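Long-range contacts in aminotransferase, classes I and II (Silicibacter pomeroyi DSS-3, PDB 3H14), which probably catalyses, with pyridoxal 5'-phosphate as cofactor, the transfer of the amino group of aspartate to 2-oxoglutarate, giving oxaloacetate and glutamate: residues A[165-170]-A[195-200]; A[181-186]-A[213-218]. All blocks are in the same frame, centred on the assembly; numbering follows the deposited sequence.

Contact 1 (A[165-170]-A[195-200]); sequences LMVASP and ASFISD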
ATOM      1  N   LEU A 165      11.938   3.160  11.612  1.00 19.76           N
ATOM      2  CA  LEU A 165      10.525   3.520  11.559  1.00 21.24           C
ATOM      3  C   LEU A 165      10.025   3.560  10.118  1.00 22.48           C
ATOM      4  O   LEU A 165      10.639   4.192   9.253  1.00 21.77           O
ATOM      5  CB  LEU A 165      10.286   4.874  12.187  1.00 21.07           C
ATOM      6  CG  LEU A 165       8.821   5.357  12.223  1.00 20.29           C
ATOM      7  CD1 LEU A 165       8.006   4.553  13.245  1.00 22.21           C
ATOM      8  CD2 LEU A 165       8.775   6.883  12.538  1.00 22.73           C
HETATM    9  N   MSE A 166       8.879   2.937   9.879  1.00 22.80           N
HETATM   10  CA  MSE A 166       8.267   2.964   8.554  0.50 25.39           C
HETATM   11  C   MSE A 166       6.903   3.610   8.579  1.00 22.45           C
HETATM   12  O   MSE A 166       6.107   3.328   9.463  1.00 20.76           O
HETATM   13  CB  MSE A 166       8.116   1.558   8.022  0.50 25.43           C
HETATM   14  CG  MSE A 166       7.558   1.540   6.612  0.50 30.05           C
HETATM   15 SE   MSE A 166       8.422   0.268   5.457  0.50 41.11          SE
HETATM   16  CE  MSE A 166       8.051   1.619   4.113  0.50 34.42           C
ATOM     17  N   VAL A 167       6.664   4.517   7.638  1.00 20.83           N
ATOM     18  CA  VAL A 167       5.390   5.229   7.526  1.00 20.94           C
ATOM     19  C   VAL A 167       4.855   5.076   6.107  1.00 21.12           C
ATOM     20  O   VAL A 167       5.634   4.927   5.155  1.00 21.25           O
ATOM     21  CB  VAL A 167       5.509   6.756   7.850  1.00 20.87           C
ATOM     22  CG1 VAL A 167       6.021   6.943   9.264  1.00 22.77           C
ATOM     23  CG2 VAL A 167       6.408   7.459   6.832  1.00 21.88           C
ATOM     24  N   ALA A 168       3.528   5.107   5.963  1.00 20.53           N
ATOM     25  CA  ALA A 168       2.902   5.024   4.626  1.00 20.04           C
ATOM     26  C   ALA A 168       1.897   6.136   4.465  1.00 19.72           C
ATOM     27  O   ALA A 168       1.064   6.358   5.352  1.00 19.46           O
ATOM     28  CB  ALA A 168       2.234   3.645   4.411  1.00 21.00           C
ATOM     29  N   SER A 169       1.957   6.829   3.332  1.00 19.07           N
ATOM     30  CA  SER A 169       1.008   7.894   3.003  1.00 19.25           C
ATOM     31  C   SER A 169       0.923   8.028   1.484  1.00 19.08           C
ATOM     32  O   SER A 169       1.946   8.256   0.842  1.00 19.10           O
ATOM     33  CB  SER A 169       1.450   9.239   3.612  1.00 19.71           C
ATOM     34  OG  SER A 169       0.640  10.329   3.168  1.00 20.23           O
ATOM     35  N   PRO A 170      -0.289   7.814   0.893  1.00 19.14           N
ATOM     36  CA  PRO A 170      -1.504   7.230   1.494  1.00 18.25           C
ATOM     37  C   PRO A 170      -1.301   5.816   2.060  1.00 18.67           C
ATOM     38  O   PRO A 170      -0.596   5.010   1.450  1.00 16.58           O
ATOM     39  CB  PRO A 170      -2.479   7.159   0.305  1.00 19.11           C
ATOM     40  CG  PRO A 170      -1.968   8.150  -0.691  1.00 19.51           C
ATOM     41  CD  PRO A 170      -0.488   8.175  -0.526  1.00 18.40           C
ATOM     42  N   ALA A 195      16.464   6.149  14.831  1.00 23.53           N
ATOM     43  CA  ALA A 195      15.612   5.237  14.028  1.00 22.39           C
ATOM     44  C   ALA A 195      15.695   5.610  12.520  1.00 21.79           C
ATOM     45  O   ALA A 195      15.317   6.704  12.125  1.00 22.52           O
ATOM     46  CB  ALA A 195      14.178   5.302  14.507  1.00 21.62           C
ATOM     47  N   SER A 196      16.194   4.697  11.692  1.00 21.73           N
ATOM     48  CA  SER A 196      16.281   4.945  10.255  1.00 21.26           C
ATOM     49  C   SER A 196      14.875   4.998   9.671  1.00 19.95           C
ATOM     50  O   SER A 196      14.085   4.111   9.926  1.00 21.48           O
ATOM     51  CB  SER A 196      17.071   3.834   9.562  1.00 21.15           C
ATOM     52  OG  SER A 196      18.358   3.729  10.125  1.00 21.34           O
ATOM     53  N   PHE A 197      14.614   6.026   8.874  1.00 19.99           N
ATOM     54  CA  PHE A 197      13.309   6.376   8.360  1.00 19.55           C
ATOM     55  C   PHE A 197      13.060   5.831   6.972  1.00 19.67           C
ATOM     56  O   PHE A 197      13.783   6.136   5.995  1.00 19.29           O
ATOM     57  CB  PHE A 197      13.143   7.888   8.359  1.00 20.14           C
ATOM     58  CG  PHE A 197      11.718   8.363   8.149  1.00 21.36           C
ATOM     59  CD1 PHE A 197      10.807   8.379   9.223  1.00 23.84           C
ATOM     60  CD2 PHE A 197      11.285   8.798   6.905  1.00 21.18           C
ATOM     61  CE1 PHE A 197       9.495   8.815   9.054  1.00 22.93           C
ATOM     62  CE2 PHE A 197       9.966   9.230   6.714  1.00 21.84           C
ATOM     63  CZ  PHE A 197       9.058   9.248   7.805  1.00 21.08           C
ATOM     64  N   ILE A 198      11.970   5.071   6.859  1.00 19.86           N
ATOM     65  CA  ILE A 198      11.544   4.516   5.570  1.00 18.52           C
ATOM     66  C   ILE A 198      10.145   5.003   5.248  1.00 19.45           C
ATOM     67  O   ILE A 198       9.234   4.786   6.041  1.00 19.23           O
ATOM     68  CB  ILE A 198      11.530   3.010   5.598  1.00 19.28           C
ATOM     69  CG1 ILE A 198      12.898   2.458   5.989  1.00 18.72           C
ATOM     70  CG2 ILE A 198      11.054   2.451   4.236  1.00 17.94           C
ATOM     71  CD1 ILE A 198      12.898   1.057   6.180  1.00 17.82           C
ATOM     72  N   SER A 199      10.002   5.663   4.088  1.00 18.76           N
ATOM     73  CA  SER A 199       8.751   6.243   3.620  1.00 18.58           C
ATOM     74  C   SER A 199       8.190   5.398   2.479  1.00 19.10           C
ATOM     75  O   SER A 199       8.806   5.267   1.416  1.00 18.24           O
ATOM     76  CB  SER A 199       8.975   7.675   3.156  1.00 18.03           C
ATOM     77  OG  SER A 199       7.786   8.338   2.768  1.00 19.14           O
ATOM     78  N   ASP A 200       7.017   4.811   2.734  1.00 19.50           N
ATOM     79  CA  ASP A 200       6.298   3.990   1.758  1.00 19.60           C
ATOM     80  C   ASP A 200       5.368   4.948   1.003  1.00 19.63           C
ATOM     81  O   ASP A 200       4.424   5.515   1.562  1.00 20.73           O
ATOM     82  CB  ASP A 200       5.550   2.848   2.476  1.00 19.98           C
ATOM     83  CG  ASP A 200       4.694   1.988   1.529  1.00 20.77           C
ATOM     84  OD1 ASP A 200       4.410   2.440   0.401  1.00 23.10           O
ATOM     85  OD2 ASP A 200       4.277   0.878   1.933  1.00 22.52           O
TER
HETATM   86  O   HOH W   1       1.665   4.788  -0.042  1.00 21.42           O
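The ring of Phe197 meets Leu165 and Val167 on one face of a parallel strand pair. From CB, CG stands anti to the backbone N (chi1 -167°), which brings the ring up beside the side chains of the neighbouring strand. CD1 lies near Leu165 CD2 and Leu165 O; CE1 is 4.0 Å from Leu165 CD2, which comes in at the ring edge, and also reaches both Val167 methyls. On the other side of the ring CE2 approaches Val167 CG2 (4.0 Å), and at the tip CZ packs 3.3 Å from Val167 CG2, the two side chains crossing at about a right angle. Nearly straight backbone hydrogen bonds of 2.8 to 3.0 Å run from Ile198 N to Leu165 O, Val167 N to Ile198 O and Asp200 N to Val167 O. These are adjacent strands of the beta-alpha-beta unit 164-168, 180-192, 196-200, in the large-domain sheet of a fold-type I aminotransferase. Helix 180-192 covers the Phe197 face; Phe104 and Tyr128 cover the other, where Asp200 OD2 is hydrogen-bonded to Tyr128 OH. Before the cis peptide into Pro170, Ser169 N makes a weak hydrogen bond to Asp200 O (3.3 Å), and a water donates to Pro170 O (2.7 Å) and Asp200 O.

Contact 2 (A[181-186]-A[213-218]); sequences AAMGAL and VTALEL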
ATOM      1  N   ALA A 181       3.763  18.973   7.616  1.00 29.82           N
ATOM      2  CA  ALA A 181       4.025  19.155   9.064  1.00 29.62           C
ATOM      3  C   ALA A 181       4.132  17.818   9.784  1.00 28.97           C
ATOM      4  O   ALA A 181       5.025  17.623  10.606  1.00 27.63           O
ATOM      5  CB  ALA A 181       2.924  19.993   9.718  1.00 29.64           C
ATOM      6  N   ALA A 182       3.212  16.901   9.466  1.00 27.95           N
ATOM      7  CA  ALA A 182       3.166  15.579  10.099  1.00 27.25           C
ATOM      8  C   ALA A 182       4.384  14.737   9.744  1.00 27.37           C
ATOM      9  O   ALA A 182       4.928  14.025  10.586  1.00 25.84           O
ATOM     10  CB  ALA A 182       1.868  14.846   9.709  1.00 27.55           C
HETATM   11  N   MSE A 183       4.805  14.848   8.487  1.00 27.96           N
HETATM   12  CA  MSE A 183       5.947  14.130   7.958  1.00 27.78           C
HETATM   13  C   MSE A 183       7.223  14.693   8.560  1.00 27.07           C
HETATM   14  O   MSE A 183       8.069  13.945   8.996  1.00 25.50           O
HETATM   15  CB  MSE A 183       5.974  14.289   6.444  1.00 28.62           C
HETATM   16  CG  MSE A 183       7.105  13.573   5.739  1.00 31.95           C
HETATM   17 SE   MSE A 183       6.995  11.618   5.756  1.00 44.59          SE
HETATM   18  CE  MSE A 183       5.186  11.549   5.084  1.00 23.06           C
ATOM     19  N   GLY A 184       7.350  16.022   8.590  1.00 26.84           N
ATOM     20  CA  GLY A 184       8.488  16.669   9.244  1.00 26.86           C
ATOM     21  C   GLY A 184       8.689  16.239  10.689  1.00 26.65           C
ATOM     22  O   GLY A 184       9.805  15.926  11.103  1.00 27.44           O
ATOM     23  N   ALA A 185       7.598  16.219  11.456  1.00 27.15           N
ATOM     24  CA  ALA A 185       7.656  15.892  12.865  1.00 26.67           C
ATOM     25  C   ALA A 185       8.127  14.471  13.046  1.00 25.76           C
ATOM     26  O   ALA A 185       8.973  14.190  13.891  1.00 25.25           O
ATOM     27  CB  ALA A 185       6.302  16.080  13.514  1.00 26.68           C
ATOM     28  N   LEU A 186       7.577  13.568  12.233  1.00 25.33           N
ATOM     29  CA  LEU A 186       7.979  12.166  12.282  1.00 24.36           C
ATOM     30  C   LEU A 186       9.449  11.989  11.946  1.00 24.62           C
ATOM     31  O   LEU A 186      10.150  11.267  12.638  1.00 23.89           O
ATOM     32  CB  LEU A 186       7.111  11.304  11.339  1.00 24.76           C
ATOM     33  CG  LEU A 186       5.732  10.943  11.852  1.00 23.61           C
ATOM     34  CD1 LEU A 186       4.831  10.392  10.724  1.00 22.72           C
ATOM     35  CD2 LEU A 186       5.880   9.941  12.986  1.00 21.70           C
ATOM     36  N   VAL A 213       2.983  14.075  -0.003  1.00 24.65           N
ATOM     37  CA  VAL A 213       4.271  14.695   0.305  1.00 24.13           C
ATOM     38  C   VAL A 213       5.367  13.642   0.295  1.00 23.65           C
ATOM     39  O   VAL A 213       5.353  12.760   1.119  1.00 23.17           O
ATOM     40  CB  VAL A 213       4.277  15.388   1.687  1.00 24.57           C
ATOM     41  CG1 VAL A 213       5.613  16.079   1.893  1.00 24.48           C
ATOM     42  CG2 VAL A 213       3.127  16.406   1.801  1.00 23.64           C
ATOM     43  N   THR A 214       6.321  13.733  -0.633  1.00 23.98           N
ATOM     44  CA  THR A 214       7.453  12.813  -0.596  1.00 24.06           C
ATOM     45  C   THR A 214       8.361  13.194   0.562  1.00 24.59           C
ATOM     46  O   THR A 214       8.551  14.370   0.839  1.00 24.20           O
ATOM     47  CB  THR A 214       8.266  12.726  -1.923  1.00 23.93           C
ATOM     48  OG1 THR A 214       9.293  11.743  -1.770  1.00 24.92           O
ATOM     49  CG2 THR A 214       8.946  14.023  -2.287  1.00 24.67           C
ATOM     50  N   ALA A 215       8.877  12.188   1.266  1.00 24.60           N
ATOM     51  CA  ALA A 215       9.846  12.404   2.328  1.00 25.10           C
ATOM     52  C   ALA A 215      11.063  13.180   1.844  1.00 25.67           C
ATOM     53  O   ALA A 215      11.703  13.861   2.639  1.00 26.24           O
ATOM     54  CB  ALA A 215      10.287  11.099   2.924  1.00 24.29           C
ATOM     55  N   LEU A 216      11.360  13.091   0.549  1.00 26.01           N
ATOM     56  CA  LEU A 216      12.447  13.876  -0.086  1.00 26.81           C
ATOM     57  C   LEU A 216      12.264  15.403  -0.008  1.00 27.71           C
ATOM     58  O   LEU A 216      13.223  16.134  -0.096  1.00 29.14           O
ATOM     59  CB  LEU A 216      12.624  13.429  -1.535  1.00 25.77           C
ATOM     60  CG  LEU A 216      12.912  11.921  -1.657  1.00 25.92           C
ATOM     61  CD1 LEU A 216      13.094  11.544  -3.097  1.00 26.61           C
ATOM     62  CD2 LEU A 216      14.156  11.536  -0.877  1.00 27.68           C
ATOM     63  N   GLU A 217      11.045  15.876   0.180  1.00 28.98           N
ATOM     64  CA  GLU A 217      10.786  17.307   0.393  1.00 29.27           C
ATOM     65  C   GLU A 217      11.261  17.798   1.767  1.00 30.21           C
ATOM     66  O   GLU A 217      11.321  19.008   1.994  1.00 31.06           O
ATOM     67  CB  GLU A 217       9.297  17.615   0.256  1.00 29.14           C
ATOM     68  CG  GLU A 217       8.712  17.538  -1.178  1.00 30.25           C
ATOM     69  CD  GLU A 217       7.214  17.796  -1.206  1.00 30.67           C
ATOM     70  OE1 GLU A 217       6.418  16.875  -1.530  1.00 31.85           O
ATOM     71  OE2 GLU A 217       6.811  18.923  -0.869  1.00 33.23           O
ATOM     72  N   LEU A 218      11.548  16.873   2.689  1.00 30.47           N
ATOM     73  CA  LEU A 218      11.961  17.200   4.065  1.00 30.62           C
ATOM     74  C   LEU A 218      13.356  16.729   4.407  1.00 30.57           C
ATOM     75  O   LEU A 218      14.013  17.349   5.228  1.00 31.16           O
ATOM     76  CB  LEU A 218      10.984  16.612   5.090  1.00 30.64           C
ATOM     77  CG  LEU A 218       9.644  17.367   5.090  1.00 33.13           C
ATOM     78  CD1 LEU A 218       8.462  16.417   5.033  1.00 33.73           C
ATOM     79  CD2 LEU A 218       9.512  18.371   6.235  1.00 32.03           C
TER
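The flat group met across this contact is the Val213 peptide: Met183 CE lies past its carbonyl oxygen, tilted out of the peptide plane, in a loose contact of 4.1 Å between CE and Val213 O. The carboxylate of Glu217 is used within its own segment, where Thr214 N approaches Glu217 OE1 at 3.3 Å, on the anti side and 33° out of the carboxylate plane, linking the residue before the 3-10 turn 215-217 to its last residue. The contact itself is apolar. Met183, a selenomethionine, leaves the helix with CG anti to the backbone N (chi1 -179°), which sets CG against Leu218; the bends beyond it carry SE past Ala215 CB at 4.4 Å. The two methyls of Leu218 divide the helix surface: CD1 presses tightly on Met183 CG at 3.2 Å, and CD2 lies 3.6 Å from Gly184 CA, directly on the backbone. Cut back to an alanine, Leu218 would lose both methyls, which is likely to leave a gap over Gly184 and Met183 CG without its partner from the loop. Leu218 also touches His180 and Ile187 of the same helix. Thr214 and Leu216 pack on Tyr81 of helix 71-85, while the inner side of helix and loop lies on strand 196-200 of the central sheet.

The centres of the two contacts lie 10 Å apart, and their segments alternate along the chain: 165-170, 181-186, 195-200, then 213-218. Contact 2 takes the helix that connects the strands of contact 1 and packs it against the loop leading on to strand 223-227. Phe197 CZ lies 3.8 Å from Met183 SE, Val167 CG1 packs 3.9 Å from Leu186 CD1, and Ser199 CB lies 3.7 Å from Ala215 CB. Helix 180-192 and the loop 213-218 thus lie side by side over the sheet face that carries Val167, Phe197 and Ser199. Glu201, just after contact 1, is hydrogen-bonded to Ser199, Thr214 and Ala215, a polar tie between strand end and loop. Strand pair and cover so form one buried layer of the large domain.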